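Local coordinates for tRNA dimethylallyltransferase (Bacillus halodurans C-125, PDB 2QGN), which probably transfers a dimethylallyl group from dimethylallyl diphosphate onto adenine 37 of tRNAs that read codons beginning with uridine, at residues G196-R201 and W286-D291; R26-V31 and R91-F96. All blocks are in the same frame, centred on the assembly; numbering follows the deposited sequence.

Contact 1 of 2, residues G196-R201 and W286-D291; sequences GLTMER and WFDMTD
Gly196, Leu197 and Thr198 pair in parallel with Trp286, Phe287 and Asp288 at the edge of the P-loop NTPase-type sheet, where 285-288 is one of the two outermost strands. Phe287 N donates to Gly196 O at 3.0 Å. Thr198 N donates to Phe287 O, also at 3.0 Å. Past the paired residues, Met289 N reaches Thr198 O at 2.9 Å. On the Trp286 face of the sheet, CG set opposite the carbonyl carbon (chi1 -66°) swings the indole across to the neighbouring strand. There Gly196 CA sits over the six-membered ring, 4.0 Å from its centroid. A CB at Gly196 would run into this ring. Arg279 of helix 256-280 adds a cation-pi contact to the indole. With an alanine here instead of Trp286, the cover over Gly196 CA would probably be lost and Arg279 left without its aromatic partner. On the other face Leu197 CD2 lies 4.1 Å from SE of selenomethionine Met289. Leu197 also touches Lys16 and Thr19 of helix 16-27, whose first turn belongs to the predicted ATP-binding P-loop. Beyond the strands, selenomethionine Met199 and Thr290 run antiparallel alongside each other, with Met199 CG 3.4 Å from Thr290 CB.

Contact 2 of 2, residues R26-V31 and R91-F96; sequences RLNGEV and RGRLPF
Glu30 reaches across to Arg91 and Arg93, and this trio forms a salt-bridge network at the start of strands 29-33 and 94-98, neighbours in the parallel P-loop NTPase-type sheet. Its carboxylate stands nearly perpendicular to both guanidinium planes, so neither arginine makes a flat, two-pronged pair with it. Glu30 OE2 lies 3.1 Å from Arg93 NH2, while Glu30 CG rests at the edge of that guanidinium. The bend of Arg93 at chi2 (77°) turns its chain back toward the glutamate. Arg91 arrives with an extended chain and crosses Glu30 at about a right angle. Its NE is 3.5 Å from Glu30 OE2, which sits off the guanidinium plane, so the attraction is electrostatic. The Asn28 amide crosses Arg93 in its turn, with ND2 3.6 Å from Arg93 CG and the two planes 76° apart.

On the face of Leu94 and Phe96 the contact is apolar. Leu27, at the end of the helix that leads from the predicted ATP-binding loop, packs onto both. It lies flank to flank with Leu94, similarly directed. Leu27 CD1 meets the edge of the Phe96 ring at CZ, 4.1 Å away, and helix 294-312 packs on both leucines. A CB at Gly29 would strike Leu94 O and Phe96 CE2. Three backbone bonds join the strands: Leu94 N to Asn28 O at 2.9 Å, Glu30 N to Leu94 O at 3.2 Å, and Phe96 N to Glu30 O. One carboxylate facing two arginines would be expected to stay ionised, held more by charge than by directed bonds.

Overall arrangement
From the N terminus, the chain runs through strand 4-9 and helix 16-27 into segment 26-31, which enters strand 29-33. Contact 2 closes when the chain returns at 91-96, at the end of helix 74-91, having passed strand 60-61. Contact 1 opens only later, at 196-201, and closes at 286-291 after a largely helical excursion. The two are therefore in series, neither nested nor crossed. Both belong to one parallel sheet. Contact 2 joins strands 29-33 and 94-98, and contact 1 joins 191-198 and 285-288. Strand 4-9 lies between the two pairs. Their centres are 24 Å apart and they do not touch. Helices 16-27 and 294-312 take part at both sites.

Contact 1 of 2, residues G196-R201 and W286-D291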
ATOM      1  N   GLY A 196       4.271 -11.028   4.685  1.00 29.75           N
ATOM      2  CA  GLY A 196       3.803  -9.960   5.536  1.00 30.04           C
ATOM      3  C   GLY A 196       4.951  -9.306   6.247  1.00 29.98           C
ATOM      4  O   GLY A 196       5.895  -9.974   6.690  1.00 30.21           O
ATOM      5  N   LEU A 197       4.871  -7.988   6.358  1.00 30.29           N
ATOM      6  CA  LEU A 197       5.913  -7.227   7.025  1.00 31.27           C
ATOM      7  C   LEU A 197       5.397  -6.675   8.343  1.00 32.80           C
ATOM      8  O   LEU A 197       4.484  -5.857   8.353  1.00 34.74           O
ATOM      9  CB  LEU A 197       6.377  -6.090   6.115  1.00 27.25           C
ATOM     10  CG  LEU A 197       6.919  -6.549   4.753  1.00 28.06           C
ATOM     11  CD1 LEU A 197       7.610  -5.362   4.059  1.00 23.82           C
ATOM     12  CD2 LEU A 197       7.903  -7.696   4.942  1.00 22.00           C
ATOM     13  N   THR A 198       5.963  -7.141   9.449  1.00 34.94           N
ATOM     14  CA  THR A 198       5.565  -6.664  10.771  1.00 37.72           C
ATOM     15  C   THR A 198       6.697  -5.941  11.455  1.00 38.44           C
ATOM     16  O   THR A 198       7.837  -5.953  10.992  1.00 36.68           O
ATOM     17  CB  THR A 198       5.155  -7.784  11.743  1.00 38.40           C
ATOM     18  OG1 THR A 198       6.088  -8.867  11.642  1.00 37.80           O
ATOM     19  CG2 THR A 198       3.757  -8.234  11.479  1.00 39.06           C
HETATM   20  N   MSE A 199       6.362  -5.359  12.602  1.00 39.80           N
HETATM   21  CA  MSE A 199       7.307  -4.589  13.386  1.00 42.08           C
HETATM   22  C   MSE A 199       6.767  -4.480  14.812  1.00 42.89           C
HETATM   23  O   MSE A 199       5.572  -4.656  15.042  1.00 42.38           O
HETATM   24  CB  MSE A 199       7.425  -3.212  12.736  1.00 43.44           C
HETATM   25  CG  MSE A 199       8.447  -2.266  13.316  1.00 45.68           C
HETATM   26 SE   MSE A 199       8.552  -0.665  12.192  1.00 54.38          SE
HETATM   27  CE  MSE A 199       9.793  -1.302  10.839  1.00 46.66           C
ATOM     28  N   GLU A 200       7.649  -4.203  15.765  1.00 44.40           N
ATOM     29  CA  GLU A 200       7.245  -4.064  17.162  1.00 49.22           C
ATOM     30  C   GLU A 200       6.265  -2.915  17.384  1.00 49.85           C
ATOM     31  O   GLU A 200       6.589  -1.756  17.115  1.00 49.94           O
ATOM     32  CB  GLU A 200       8.470  -3.855  18.035  1.00 50.46           C
ATOM     33  CG  GLU A 200       9.089  -5.143  18.487  1.00 53.74           C
ATOM     34  CD  GLU A 200      10.547  -4.982  18.816  1.00 56.02           C
ATOM     35  OE1 GLU A 200      10.887  -4.052  19.596  1.00 57.17           O
ATOM     36  OE2 GLU A 200      11.353  -5.790  18.297  1.00 56.95           O
ATOM     37  N   ARG A 201       5.081  -3.247  17.897  1.00 51.21           N
ATOM     38  CA  ARG A 201       4.017  -2.272  18.146  1.00 53.72           C
ATOM     39  C   ARG A 201       4.487  -0.829  18.384  1.00 53.70           C
ATOM     40  O   ARG A 201       4.042   0.093  17.701  1.00 54.86           O
ATOM     41  CB  ARG A 201       3.143  -2.732  19.319  1.00 56.57           C
ATOM     42  CG  ARG A 201       1.727  -2.186  19.244  1.00 62.41           C
ATOM     43  CD  ARG A 201       0.834  -2.709  20.365  1.00 64.68           C
ATOM     44  NE  ARG A 201       1.285  -2.271  21.682  1.00 66.81           N
ATOM     45  CZ  ARG A 201       0.568  -2.397  22.793  1.00 67.84           C
ATOM     46  NH1 ARG A 201      -0.639  -2.948  22.738  1.00 68.43           N
ATOM     47  NH2 ARG A 201       1.053  -1.973  23.955  1.00 68.00           N
ATOM     48  N   TRP A 286       5.478 -14.351   7.602  1.00 33.38           N
ATOM     49  CA  TRP A 286       5.836 -13.099   8.239  1.00 34.57           C
ATOM     50  C   TRP A 286       7.328 -12.867   8.499  1.00 35.57           C
ATOM     51  O   TRP A 286       8.056 -13.774   8.892  1.00 37.67           O
ATOM     52  CB  TRP A 286       5.060 -12.945   9.563  1.00 33.36           C
ATOM     53  CG  TRP A 286       3.549 -12.798   9.387  1.00 32.29           C
ATOM     54  CD1 TRP A 286       2.626 -13.803   9.333  1.00 31.33           C
ATOM     55  CD2 TRP A 286       2.821 -11.579   9.160  1.00 32.07           C
ATOM     56  NE1 TRP A 286       1.375 -13.288   9.084  1.00 34.46           N
ATOM     57  CE2 TRP A 286       1.465 -11.926   8.976  1.00 32.07           C
ATOM     58  CE3 TRP A 286       3.185 -10.230   9.092  1.00 33.24           C
ATOM     59  CZ2 TRP A 286       0.472 -10.975   8.730  1.00 32.78           C
ATOM     60  CZ3 TRP A 286       2.194  -9.283   8.845  1.00 33.16           C
ATOM     61  CH2 TRP A 286       0.856  -9.662   8.669  1.00 32.27           C
ATOM     62  N   PHE A 287       7.763 -11.635   8.263  1.00 36.41           N
ATOM     63  CA  PHE A 287       9.138 -11.217   8.521  1.00 36.77           C
ATOM     64  C   PHE A 287       8.967  -9.880   9.225  1.00 37.05           C
ATOM     65  O   PHE A 287       8.254  -9.005   8.725  1.00 33.90           O
ATOM     66  CB  PHE A 287       9.915 -10.990   7.226  1.00 36.65           C
ATOM     67  CG  PHE A 287       9.962 -12.185   6.332  1.00 36.37           C
ATOM     68  CD1 PHE A 287       9.059 -12.324   5.294  1.00 38.55           C
ATOM     69  CD2 PHE A 287      10.899 -13.186   6.542  1.00 35.20           C
ATOM     70  CE1 PHE A 287       9.088 -13.443   4.478  1.00 40.13           C
ATOM     71  CE2 PHE A 287      10.930 -14.305   5.734  1.00 34.64           C
ATOM     72  CZ  PHE A 287      10.025 -14.432   4.702  1.00 37.43           C
ATOM     73  N   ASP A 288       9.589  -9.717  10.389  1.00 37.76           N
ATOM     74  CA  ASP A 288       9.447  -8.446  11.072  1.00 39.58           C
ATOM     75  C   ASP A 288      10.738  -7.680  10.939  1.00 39.68           C
ATOM     76  O   ASP A 288      11.817  -8.121  11.344  1.00 38.18           O
ATOM     77  CB  ASP A 288       9.042  -8.617  12.537  1.00 43.54           C
ATOM     78  CG  ASP A 288      10.178  -9.026  13.410  1.00 45.57           C
ATOM     79  OD1 ASP A 288      10.784 -10.082  13.120  1.00 48.63           O
ATOM     80  OD2 ASP A 288      10.454  -8.290  14.387  1.00 45.10           O
HETATM   81  N   MSE A 289      10.607  -6.520  10.318  1.00 39.29           N
HETATM   82  CA  MSE A 289      11.739  -5.667  10.052  1.00 41.05           C
HETATM   83  C   MSE A 289      12.266  -5.046  11.341  1.00 43.62           C
HETATM   84  O   MSE A 289      13.289  -5.478  11.867  1.00 47.66           O
HETATM   85  CB  MSE A 289      11.275  -4.659   9.023  1.00 39.29           C
HETATM   86  CG  MSE A 289      10.393  -5.386   7.968  1.00 41.06           C
HETATM   87 SE   MSE A 289      11.297  -6.929   7.146  1.00 42.98          SE
HETATM   88  CE  MSE A 289      12.577  -5.963   6.076  1.00 37.68           C
ATOM     89  N   THR A 290      11.566  -4.049  11.856  1.00 44.15           N
ATOM     90  CA  THR A 290      11.946  -3.411  13.108  1.00 43.78           C
ATOM     91  C   THR A 290      13.457  -3.340  13.392  1.00 44.20           C
ATOM     92  O   THR A 290      14.071  -4.291  13.878  1.00 42.23           O
ATOM     93  CB  THR A 290      11.199  -4.103  14.280  1.00 43.32           C
ATOM     94  OG1 THR A 290      11.904  -3.883  15.506  1.00 43.49           O
ATOM     95  CG2 THR A 290      11.041  -5.594  14.008  1.00 43.66           C
ATOM     96  N   ASP A 291      14.046  -2.195  13.063  1.00 44.69           N
ATOM     97  CA  ASP A 291      15.463  -1.971  13.287  1.00 46.70           C
ATOM     98  C   ASP A 291      16.344  -3.044  12.672  1.00 46.24           C
ATOM     99  O   ASP A 291      17.291  -3.505  13.300  1.00 45.03           O
ATOM    100  CB  ASP A 291      15.742  -1.875  14.792  1.00 48.58           C
ATOM    101  CG  ASP A 291      15.334  -0.534  15.370  1.00 51.41           C
ATOM    102  OD1 ASP A 291      15.231  -0.426  16.615  1.00 53.31           O
ATOM    103  OD2 ASP A 291      15.127   0.420  14.574  1.00 51.34           O
TER

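Contact 2 of 2, residues R26-V31 and R91-F96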
ATOM      1  N   ARG A  26      15.938  -7.595  -7.668  1.00 39.75           N
ATOM      2  CA  ARG A  26      16.540  -8.903  -7.501  1.00 37.82           C
ATOM      3  C   ARG A  26      15.763 -10.010  -8.234  1.00 39.11           C
ATOM      4  O   ARG A  26      16.328 -11.055  -8.527  1.00 40.59           O
ATOM      5  CB  ARG A  26      16.648  -9.246  -6.012  1.00 38.20           C
ATOM      6  CG  ARG A  26      17.847  -8.640  -5.319  1.00 38.38           C
ATOM      7  CD  ARG A  26      17.531  -8.236  -3.900  1.00 40.38           C
ATOM      8  NE  ARG A  26      18.755  -7.946  -3.160  1.00 39.00           N
ATOM      9  CZ  ARG A  26      19.567  -8.877  -2.663  1.00 41.35           C
ATOM     10  NH1 ARG A  26      20.671  -8.510  -2.007  1.00 40.81           N
ATOM     11  NH2 ARG A  26      19.269 -10.170  -2.801  1.00 35.50           N
ATOM     12  N   LEU A  27      14.483  -9.796  -8.542  1.00 37.69           N
ATOM     13  CA  LEU A  27      13.711 -10.842  -9.215  1.00 36.82           C
ATOM     14  C   LEU A  27      13.023 -10.425 -10.496  1.00 35.61           C
ATOM     15  O   LEU A  27      11.986 -10.980 -10.856  1.00 33.26           O
ATOM     16  CB  LEU A  27      12.662 -11.435  -8.269  1.00 37.85           C
ATOM     17  CG  LEU A  27      13.173 -12.189  -7.044  1.00 37.70           C
ATOM     18  CD1 LEU A  27      12.039 -12.413  -6.079  1.00 35.46           C
ATOM     19  CD2 LEU A  27      13.792 -13.502  -7.471  1.00 39.15           C
ATOM     20  N   ASN A  28      13.607  -9.456 -11.187  1.00 36.84           N
ATOM     21  CA  ASN A  28      13.060  -8.965 -12.444  1.00 36.23           C
ATOM     22  C   ASN A  28      11.546  -8.798 -12.381  1.00 36.66           C
ATOM     23  O   ASN A  28      10.804  -9.459 -13.110  1.00 34.88           O
ATOM     24  CB  ASN A  28      13.400  -9.929 -13.565  1.00 34.78           C
ATOM     25  CG  ASN A  28      13.094  -9.350 -14.918  1.00 35.89           C
ATOM     26  OD1 ASN A  28      12.589 -10.047 -15.816  1.00 35.68           O
ATOM     27  ND2 ASN A  28      13.390  -8.065 -15.081  1.00 32.44           N
ATOM     28  N   GLY A  29      11.085  -7.905 -11.512  1.00 36.85           N
ATOM     29  CA  GLY A  29       9.657  -7.701 -11.383  1.00 36.04           C
ATOM     30  C   GLY A  29       9.190  -6.267 -11.512  1.00 35.80           C
ATOM     31  O   GLY A  29       9.987  -5.322 -11.459  1.00 33.56           O
ATOM     32  N   GLU A  30       7.876  -6.133 -11.690  1.00 34.27           N
ATOM     33  CA  GLU A  30       7.190  -4.849 -11.826  1.00 35.32           C
ATOM     34  C   GLU A  30       6.183  -4.745 -10.680  1.00 34.30           C
ATOM     35  O   GLU A  30       5.577  -5.739 -10.282  1.00 33.85           O
ATOM     36  CB  GLU A  30       6.457  -4.754 -13.177  1.00 36.05           C
ATOM     37  CG  GLU A  30       7.371  -4.718 -14.411  1.00 41.59           C
ATOM     38  CD  GLU A  30       6.632  -4.391 -15.719  1.00 43.89           C
ATOM     39  OE1 GLU A  30       5.904  -3.372 -15.776  1.00 45.75           O
ATOM     40  OE2 GLU A  30       6.786  -5.146 -16.705  1.00 48.50           O
ATOM     41  N   VAL A  31       6.009  -3.542 -10.153  1.00 32.02           N
ATOM     42  CA  VAL A  31       5.103  -3.346  -9.041  1.00 30.46           C
ATOM     43  C   VAL A  31       3.717  -2.842  -9.394  1.00 29.60           C
ATOM     44  O   VAL A  31       3.552  -1.890 -10.165  1.00 30.95           O
ATOM     45  CB  VAL A  31       5.725  -2.400  -7.993  1.00 29.08           C
ATOM     46  CG1 VAL A  31       4.684  -1.996  -6.946  1.00 26.74           C
ATOM     47  CG2 VAL A  31       6.888  -3.113  -7.316  1.00 28.32           C
ATOM     48  N   ARG A  91       6.163  -9.712 -20.612  1.00 55.42           N
ATOM     49  CA  ARG A  91       7.480  -9.095 -20.733  1.00 54.10           C
ATOM     50  C   ARG A  91       8.506 -10.035 -20.101  1.00 52.93           C
ATOM     51  O   ARG A  91       9.694  -9.954 -20.396  1.00 53.25           O
ATOM     52  CB  ARG A  91       7.521  -7.742 -20.014  1.00 54.38           C
ATOM     53  CG  ARG A  91       6.463  -6.728 -20.445  1.00 55.47           C
ATOM     54  CD  ARG A  91       6.559  -5.463 -19.593  1.00 55.56           C
ATOM     55  NE  ARG A  91       5.471  -4.534 -19.866  1.00 57.39           N
ATOM     56  CZ  ARG A  91       4.194  -4.781 -19.594  1.00 59.69           C
ATOM     57  NH1 ARG A  91       3.843  -5.930 -19.033  1.00 59.85           N
ATOM     58  NH2 ARG A  91       3.261  -3.888 -19.898  1.00 59.15           N
ATOM     59  N   GLY A  92       8.042 -10.925 -19.230  1.00 50.05           N
ATOM     60  CA  GLY A  92       8.946 -11.860 -18.593  1.00 47.59           C
ATOM     61  C   GLY A  92       9.216 -11.528 -17.143  1.00 46.88           C
ATOM     62  O   GLY A  92       9.913 -12.273 -16.445  1.00 46.82           O
ATOM     63  N   ARG A  93       8.673 -10.403 -16.688  1.00 44.90           N
ATOM     64  CA  ARG A  93       8.853  -9.988 -15.308  1.00 42.41           C
ATOM     65  C   ARG A  93       7.879 -10.704 -14.397  1.00 40.72           C
ATOM     66  O   ARG A  93       6.908 -11.305 -14.846  1.00 40.10           O
ATOM     67  CB  ARG A  93       8.646  -8.480 -15.144  1.00 45.40           C
ATOM     68  CG  ARG A  93       9.822  -7.603 -15.532  1.00 48.71           C
ATOM     69  CD  ARG A  93       9.966  -7.457 -17.030  1.00 50.62           C
ATOM     70  NE  ARG A  93      10.965  -6.444 -17.380  1.00 56.28           N
ATOM     71  CZ  ARG A  93      10.898  -5.161 -17.024  1.00 59.20           C
ATOM     72  NH1 ARG A  93      11.856  -4.313 -17.384  1.00 60.44           N
ATOM     73  NH2 ARG A  93       9.873  -4.719 -16.305  1.00 61.70           N
ATOM     74  N   LEU A  94       8.171 -10.614 -13.105  1.00 40.52           N
ATOM     75  CA  LEU A  94       7.387 -11.201 -12.024  1.00 38.23           C
ATOM     76  C   LEU A  94       6.527 -10.093 -11.414  1.00 38.67           C
ATOM     77  O   LEU A  94       7.043  -9.133 -10.853  1.00 40.16           O
ATOM     78  CB  LEU A  94       8.336 -11.743 -10.969  1.00 34.74           C
ATOM     79  CG  LEU A  94       7.727 -12.254  -9.678  1.00 36.30           C
ATOM     80  CD1 LEU A  94       6.715 -13.370  -9.979  1.00 33.03           C
ATOM     81  CD2 LEU A  94       8.843 -12.765  -8.780  1.00 32.21           C
ATOM     82  N   PRO A  95       5.199 -10.205 -11.525  1.00 38.50           N
ATOM     83  CA  PRO A  95       4.321  -9.173 -10.963  1.00 37.21           C
ATOM     84  C   PRO A  95       4.356  -9.172  -9.436  1.00 34.52           C
ATOM     85  O   PRO A  95       4.357 -10.223  -8.799  1.00 36.69           O
ATOM     86  CB  PRO A  95       2.950  -9.542 -11.527  1.00 36.80           C
ATOM     87  CG  PRO A  95       3.028 -11.035 -11.610  1.00 39.52           C
ATOM     88  CD  PRO A  95       4.416 -11.267 -12.177  1.00 37.70           C
ATOM     89  N   PHE A  96       4.393  -7.974  -8.868  1.00 32.99           N
ATOM     90  CA  PHE A  96       4.450  -7.765  -7.426  1.00 31.94           C
ATOM     91  C   PHE A  96       3.271  -6.915  -6.943  1.00 32.87           C
ATOM     92  O   PHE A  96       3.247  -5.707  -7.202  1.00 34.41           O
ATOM     93  CB  PHE A  96       5.725  -7.008  -7.070  1.00 29.05           C
ATOM     94  CG  PHE A  96       6.913  -7.877  -6.797  1.00 26.65           C
ATOM     95  CD1 PHE A  96       7.325  -8.110  -5.483  1.00 24.62           C
ATOM     96  CD2 PHE A  96       7.648  -8.430  -7.847  1.00 24.92           C
ATOM     97  CE1 PHE A  96       8.452  -8.870  -5.221  1.00 20.57           C
ATOM     98  CE2 PHE A  96       8.778  -9.194  -7.595  1.00 22.84           C
ATOM     99  CZ  PHE A  96       9.187  -9.416  -6.284  1.00 22.92           C
TER